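Local coordinates for putative uncharacterized protein (Leishmania major, PDB 3M3I) that is of unknown function but adopts a cupin-type beta fold and belongs to the DUF985 family of the cupin superfamily, at residues F23-L28 / G36-E41; N55-Y60 / Y184-I189. One frame throughout, in Å; residues are numbered along the deposited sequence.

Contact 1 (F23-L28 / G36-E41); sequences FWIKRL and GGYYSE
Ile25 and Tyr38 carry the apolar half of this contact, in which the N-terminal helix 21-27 lies against strand 38-44 of the larger antiparallel sheet of a cupin fold. Ile25 presents its delta methyl to one face of the Tyr38 ring: CD1 stands 3.6 Å from the ring centroid, only 15° off the normal, a CH-pi contact. The methyl is slightly displaced toward the CD2 side, with CD2 of Tyr38 its nearest ring atom at 3.5 Å from Ile25 CD1. An extended chi2 (-174°) carries that methyl clear of the helix backbone and onto the ring. The Tyr38 side chain leaves the strand toward the helix and offers it a ring face. Leu30 and Ser71 also touch the Tyr38 side chain.

Two residues along the strand, Ser40 also points toward the helix and meets Leu28, the first residue to leave helical geometry. Leu28 reaches the contact through its backbone carbonyl, while its isobutyl group packs on Tyr64 and Leu173 of the sheet. Trp24, which does not touch 36-41, packs on Leu66 and Leu173 of the sheet, hydrogen-bonds through NE1 to Tyr171 OH and packs on Ala138 of the second subunit. Ser40 turns its hydroxyl back between its backbone N and carbonyl carbon (chi1 63°), and from there OG donates a weak hydrogen bond to O of Leu28 at 3.4 Å.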
loop_
_atom_site.group_PDB
_atom_site.type_symbol
_atom_site.label_atom_id
_atom_site.label_comp_id
_atom_site.label_asym_id
_atom_site.label_seq_id
_atom_site.Cartn_x
_atom_site.Cartn_y
_atom_site.Cartn_z
ATOM N N PHE A 23 19.499 7.857 5.402
ATOM C CA PHE A 23 19.316 7.753 3.950
ATOM C C PHE A 23 17.851 7.956 3.543
ATOM O O PHE A 23 17.556 8.764 2.673
ATOM C CB PHE A 23 19.843 6.386 3.460
ATOM C CG PHE A 23 19.554 6.092 2.013
ATOM C CD1 PHE A 23 18.337 5.522 1.634
ATOM C CD2 PHE A 23 20.500 6.365 1.035
ATOM C CE1 PHE A 23 18.070 5.248 0.301
ATOM C CE2 PHE A 23 20.243 6.085 -0.304
ATOM C CZ PHE A 23 19.027 5.529 -0.675
ATOM N N TRP A 24 16.944 7.229 4.179
ATOM C CA TRP A 24 15.521 7.286 3.821
ATOM C C TRP A 24 14.836 8.575 4.266
ATOM O O TRP A 24 13.921 9.043 3.595
ATOM C CB TRP A 24 14.767 6.102 4.400
ATOM C CG TRP A 24 15.158 4.829 3.802
ATOM C CD1 TRP A 24 15.803 3.805 4.413
ATOM C CD2 TRP A 24 14.964 4.437 2.442
ATOM N NE1 TRP A 24 16.017 2.785 3.518
ATOM C CE2 TRP A 24 15.506 3.147 2.302
ATOM C CE3 TRP A 24 14.383 5.053 1.332
ATOM C CZ2 TRP A 24 15.481 2.454 1.102
ATOM C CZ3 TRP A 24 14.356 4.370 0.141
ATOM C CH2 TRP A 24 14.906 3.077 0.032
ATOM N N ILE A 25 15.286 9.147 5.385
ATOM C CA ILE A 25 14.730 10.422 5.857
ATOM C C ILE A 25 15.123 11.524 4.871
ATOM O O ILE A 25 14.284 12.316 4.436
ATOM C CB ILE A 25 15.224 10.788 7.284
ATOM C CG1 ILE A 25 14.539 9.898 8.322
ATOM C CG2 ILE A 25 14.953 12.248 7.579
ATOM C CD1 ILE A 25 14.841 10.267 9.742
ATOM N N LYS A 26 16.399 11.552 4.509
ATOM C CA LYS A 26 16.873 12.470 3.484
ATOM C C LYS A 26 16.085 12.304 2.191
ATOM O O LYS A 26 15.390 13.213 1.775
ATOM C CB LYS A 26 18.361 12.258 3.210
ATOM C CG LYS A 26 18.941 13.227 2.197
ATOM C CD LYS A 26 20.461 13.129 2.156
ATOM C CE LYS A 26 21.031 13.840 0.924
ATOM N NZ LYS A 26 20.758 13.109 -0.366
ATOM N N ARG A 27 16.171 11.124 1.585
ATOM C CA ARG A 27 15.703 10.943 0.212
ATOM C C ARG A 27 14.192 11.053 0.051
ATOM O O ARG A 27 13.716 11.563 -0.961
ATOM C CB ARG A 27 16.258 9.637 -0.372
ATOM C CG ARG A 27 17.701 9.832 -0.806
ATOM C CD ARG A 27 18.332 8.594 -1.335
ATOM N NE ARG A 27 19.697 8.861 -1.785
ATOM C CZ ARG A 27 20.022 9.496 -2.914
ATOM N NH1 ARG A 27 19.077 9.960 -3.738
ATOM N NH2 ARG A 27 21.309 9.677 -3.220
ATOM N N LEU A 28 13.453 10.613 1.063
ATOM C CA LEU A 28 11.989 10.684 1.036
ATOM C C LEU A 28 11.460 11.907 1.779
ATOM O O LEU A 28 10.256 12.059 1.948
ATOM C CB LEU A 28 11.377 9.398 1.604
ATOM C CG LEU A 28 11.750 8.113 0.851
ATOM C CD1 LEU A 28 11.279 6.905 1.622
ATOM C CD2 LEU A 28 11.183 8.117 -0.550
ATOM N N GLY A 36 5.019 9.734 16.613
ATOM C CA GLY A 36 6.415 9.351 16.734
ATOM C C GLY A 36 6.849 8.952 15.348
ATOM O O GLY A 36 6.068 9.093 14.410
ATOM N N GLY A 37 8.074 8.460 15.200
ATOM C CA GLY A 37 8.582 8.076 13.895
ATOM C C GLY A 37 8.568 9.198 12.880
ATOM O O GLY A 37 8.324 10.331 13.220
ATOM N N TYR A 38 8.820 8.861 11.618
ATOM C CA TYR A 38 9.003 9.859 10.565
ATOM C C TYR A 38 8.007 9.638 9.415
ATOM O O TYR A 38 7.523 8.530 9.217
ATOM C CB TYR A 38 10.462 9.838 10.097
ATOM C CG TYR A 38 11.434 10.054 11.254
ATOM C CD1 TYR A 38 11.791 9.007 12.095
ATOM C CD2 TYR A 38 11.970 11.309 11.522
ATOM C CE1 TYR A 38 12.660 9.195 13.165
ATOM C CE2 TYR A 38 12.844 11.507 12.587
ATOM C CZ TYR A 38 13.179 10.442 13.410
ATOM O OH TYR A 38 14.047 10.623 14.475
ATOM N N TYR A 39 7.670 10.694 8.673
ATOM C CA TYR A 39 6.688 10.558 7.609
ATOM C C TYR A 39 6.678 11.650 6.537
ATOM O O TYR A 39 7.318 12.667 6.668
ATOM C CB TYR A 39 5.291 10.441 8.218
ATOM C CG TYR A 39 4.560 11.745 8.358
ATOM C CD1 TYR A 39 3.340 11.949 7.723
ATOM C CD2 TYR A 39 5.070 12.771 9.133
ATOM C CE1 TYR A 39 2.666 13.138 7.854
ATOM C CE2 TYR A 39 4.402 13.962 9.262
ATOM C CZ TYR A 39 3.204 14.139 8.621
ATOM O OH TYR A 39 2.522 15.323 8.760
ATOM N N SER A 40 5.941 11.394 5.458
ATOM C CA SER A 40 5.539 12.455 4.543
ATOM C C SER A 40 4.304 12.044 3.753
ATOM O O SER A 40 4.153 10.894 3.399
ATOM C CB SER A 40 6.671 12.824 3.591
ATOM O OG SER A 40 6.996 11.723 2.778
ATOM N N GLU A 41 3.429 12.999 3.484
ATOM C CA GLU A 41 2.298 12.789 2.599
ATOM C C GLU A 41 2.799 12.538 1.169
ATOM O O GLU A 41 3.823 13.070 0.757
ATOM C CB GLU A 41 1.341 13.988 2.664
ATOM C CG GLU A 41 0.715 14.182 4.050
ATOM C CD GLU A 41 -0.268 15.358 4.129
ATOM O OE1 GLU A 41 -1.019 15.591 3.153
ATOM O OE2 GLU A 41 -0.309 16.049 5.179
#

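Contact 2 (N55-Y60 / Y184-I189); sequences NRRHAY and YRDFEI
Arg57 and Asp186 hold the tight part of this contact, a side-on salt bridge in which the two side chains approach from opposite directions. NE of Arg57 meets the syn lone pair of Asp186 OD2 at 2.7 Å, and NH2 of Arg57 gives an almost straight bond to Asp186 OD1 at 3.2 Å. Both oxygens lie close to the guanidinium plane, although the carboxylate is twisted 31° from it. A bend at chi2 (-81°) swings the arginine across to the acid. The group is further held by NH1 of Arg57, bonded to Arg56 O at 2.7 Å, and by CB of Asn55 over one guanidinium face.

The flanks are looser. Toward Asn55, a water accepts from Asn55 ND2 at 2.6 Å and donates to Asp186 OD1. On the other flank, exposed Arg185 brings NH2 to 3.3 Å from NH1 of Arg57, two donors with no bond between them; Asp183 forms a salt bridge with Arg185 NH2 and a long, weak ion pair with Arg57 NH1, so the two guanidinium groups probably share its negative charge. The whole is a bidentate Arg-Asp bridge between the start of strand 56-67 and the turn before strand 188-189 in a cupin fold.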
loop_
_atom_site.group_PDB
_atom_site.type_symbol
_atom_site.label_atom_id
_atom_site.label_comp_id
_atom_site.label_asym_id
_atom_site.label_seq_id
_atom_site.Cartn_x
_atom_site.Cartn_y
_atom_site.Cartn_z
ATOM N N ASN A 55 -18.598 11.843 7.957
ATOM C CA ASN A 55 -17.824 12.998 7.517
ATOM C C ASN A 55 -17.191 12.848 6.133
ATOM O O ASN A 55 -16.777 11.760 5.743
ATOM C CB ASN A 55 -16.719 13.269 8.532
ATOM C CG ASN A 55 -17.253 13.467 9.945
ATOM O OD1 ASN A 55 -18.269 14.128 10.149
ATOM N ND2 ASN A 55 -16.552 12.914 10.924
ATOM N N ARG A 56 -17.090 13.958 5.411
ATOM C CA ARG A 56 -16.448 13.974 4.096
ATOM C C ARG A 56 -14.938 13.876 4.222
ATOM O O ARG A 56 -14.295 14.683 4.912
ATOM C CB ARG A 56 -16.809 15.235 3.308
ATOM C CG ARG A 56 -18.301 15.412 3.079
ATOM C CD ARG A 56 -18.893 14.324 2.206
ATOM N NE ARG A 56 -18.544 14.500 0.800
ATOM C CZ ARG A 56 -18.916 13.673 -0.170
ATOM N NH1 ARG A 56 -19.637 12.607 0.111
ATOM N NH2 ARG A 56 -18.554 13.906 -1.423
ATOM N N ARG A 57 -14.388 12.867 3.552
ATOM C CA ARG A 57 -12.962 12.570 3.566
ATOM C C ARG A 57 -12.551 12.186 2.160
ATOM O O ARG A 57 -13.400 11.846 1.332
ATOM C CB ARG A 57 -12.690 11.419 4.505
ATOM C CG ARG A 57 -13.049 11.689 5.957
ATOM C CD ARG A 57 -11.978 12.489 6.674
ATOM N NE ARG A 57 -12.373 12.784 8.053
ATOM C CZ ARG A 57 -13.092 13.846 8.426
ATOM N NH1 ARG A 57 -13.501 14.739 7.531
ATOM N NH2 ARG A 57 -13.408 14.013 9.710
ATOM N N HIS A 58 -11.263 12.274 1.870
ATOM C CA HIS A 58 -10.723 11.719 0.636
ATOM C C HIS A 58 -10.944 10.199 0.637
ATOM O O HIS A 58 -10.893 9.572 1.696
ATOM C CB HIS A 58 -9.219 12.024 0.520
ATOM C CG HIS A 58 -8.907 13.489 0.433
ATOM N ND1 HIS A 58 -8.544 14.243 1.529
ATOM C CD2 HIS A 58 -8.936 14.341 -0.618
ATOM C CE1 HIS A 58 -8.351 15.494 1.146
ATOM N NE2 HIS A 58 -8.583 15.579 -0.153
ATOM N N ALA A 59 -11.203 9.618 -0.536
ATOM C CA ALA A 59 -11.333 8.167 -0.648
ATOM C C ALA A 59 -10.204 7.487 0.113
ATOM O O ALA A 59 -10.443 6.630 0.953
ATOM C CB ALA A 59 -11.327 7.717 -2.105
ATOM N N TYR A 60 -8.976 7.885 -0.209
ATOM C CA TYR A 60 -7.782 7.409 0.473
ATOM C C TYR A 60 -6.762 8.533 0.584
ATOM O O TYR A 60 -6.831 9.523 -0.134
ATOM C CB TYR A 60 -7.159 6.239 -0.279
ATOM C CG TYR A 60 -6.570 6.639 -1.612
ATOM C CD1 TYR A 60 -5.233 6.959 -1.736
ATOM C CD2 TYR A 60 -7.358 6.713 -2.744
ATOM C CE1 TYR A 60 -4.705 7.342 -2.946
ATOM C CE2 TYR A 60 -6.826 7.098 -3.968
ATOM C CZ TYR A 60 -5.498 7.415 -4.058
ATOM O OH TYR A 60 -4.969 7.794 -5.267
ATOM N N TYR A 184 -6.649 14.815 10.582
ATOM C CA TYR A 184 -6.264 14.961 11.992
ATOM C C TYR A 184 -7.479 15.151 12.907
ATOM O O TYR A 184 -7.381 14.931 14.112
ATOM C CB TYR A 184 -5.247 16.089 12.181
ATOM C CG TYR A 184 -3.814 15.684 11.895
ATOM C CD1 TYR A 184 -3.108 14.889 12.776
ATOM C CD2 TYR A 184 -3.164 16.105 10.733
ATOM C CE1 TYR A 184 -1.779 14.521 12.513
ATOM C CE2 TYR A 184 -1.841 15.735 10.453
ATOM C CZ TYR A 184 -1.160 14.952 11.345
ATOM O OH TYR A 184 0.143 14.587 11.074
ATOM N N ARG A 185 -8.641 15.506 12.345
ATOM C CA ARG A 185 -9.842 15.555 13.157
ATOM C C ARG A 185 -10.193 14.169 13.696
ATOM O O ARG A 185 -10.831 14.080 14.738
ATOM C CB ARG A 185 -11.003 16.196 12.411
ATOM C CG ARG A 185 -10.886 17.714 12.299
ATOM C CD ARG A 185 -11.954 18.338 11.434
ATOM N NE ARG A 185 -11.868 17.899 10.046
ATOM C CZ ARG A 185 -12.599 18.379 9.032
ATOM N NH1 ARG A 185 -13.474 19.364 9.213
ATOM N NH2 ARG A 185 -12.427 17.883 7.810
ATOM N N ASP A 186 -9.744 13.108 13.008
ATOM C CA ASP A 186 -9.933 11.712 13.426
ATOM C C ASP A 186 -8.697 11.083 14.100
ATOM O O ASP A 186 -8.598 9.851 14.218
ATOM C CB ASP A 186 -10.263 10.861 12.198
ATOM C CG ASP A 186 -11.331 11.470 11.336
ATOM O OD1 ASP A 186 -12.314 11.944 11.897
ATOM O OD2 ASP A 186 -11.205 11.464 10.094
ATOM N N PHE A 187 -7.745 11.910 14.520
ATOM C CA PHE A 187 -6.493 11.430 15.093
ATOM C C PHE A 187 -6.553 11.675 16.572
ATOM O O PHE A 187 -6.640 12.841 17.024
ATOM C CB PHE A 187 -5.347 12.176 14.446
ATOM C CG PHE A 187 -3.987 11.806 14.964
ATOM C CD1 PHE A 187 -3.395 10.598 14.605
ATOM C CD2 PHE A 187 -3.267 12.693 15.767
ATOM C CE1 PHE A 187 -2.137 10.276 15.056
ATOM C CE2 PHE A 187 -2.010 12.369 16.221
ATOM C CZ PHE A 187 -1.436 11.163 15.865
ATOM N N GLU A 188 -6.572 10.582 17.328
ATOM C CA GLU A 188 -6.604 10.631 18.783
ATOM C C GLU A 188 -5.318 10.022 19.310
ATOM O O GLU A 188 -4.961 8.933 18.921
ATOM C CB GLU A 188 -7.828 9.888 19.345
ATOM C CG GLU A 188 -7.870 9.822 20.884
ATOM C CD GLU A 188 -9.270 9.632 21.459
ATOM O OE1 GLU A 188 -10.184 9.222 20.708
ATOM O OE2 GLU A 188 -9.459 9.885 22.683
ATOM N N ILE A 189 -4.617 10.742 20.177
ATOM C CA ILE A 189 -3.381 10.237 20.769
ATOM C C ILE A 189 -3.658 9.994 22.248
ATOM O O ILE A 189 -4.474 10.675 22.848
ATOM C CB ILE A 189 -2.197 11.205 20.534
ATOM C CG1 ILE A 189 -0.863 10.555 20.888
ATOM C CG2 ILE A 189 -2.350 12.489 21.364
ATOM C CD1 ILE A 189 -0.438 9.463 19.923
HETATM O O HOH W 1 -14.677 11.152 11.191
#

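Contacts 1 and 2 lie about 21 Å apart, centre to centre, and each sits about 15 Å from the centre of the chain. Strands 38-44 and 56-67, neighbours in one antiparallel sheet, tie them together: contact 1 sets a helix against the first, while contact 2 joins the beginning of the second to 184-189. They also touch directly, where Tyr39 OH and Tyr184 OH approach to 3.4 Å in a weak hydrogen bond. Along the chain, contact 1 closes before contact 2 opens. Segments 23-28 and 55-60 each also reach the second subunit, through residues outside the touching pairs: Phe23 packs on its Val140 and Tyr60 OH hydrogen-bonds to its Asp81.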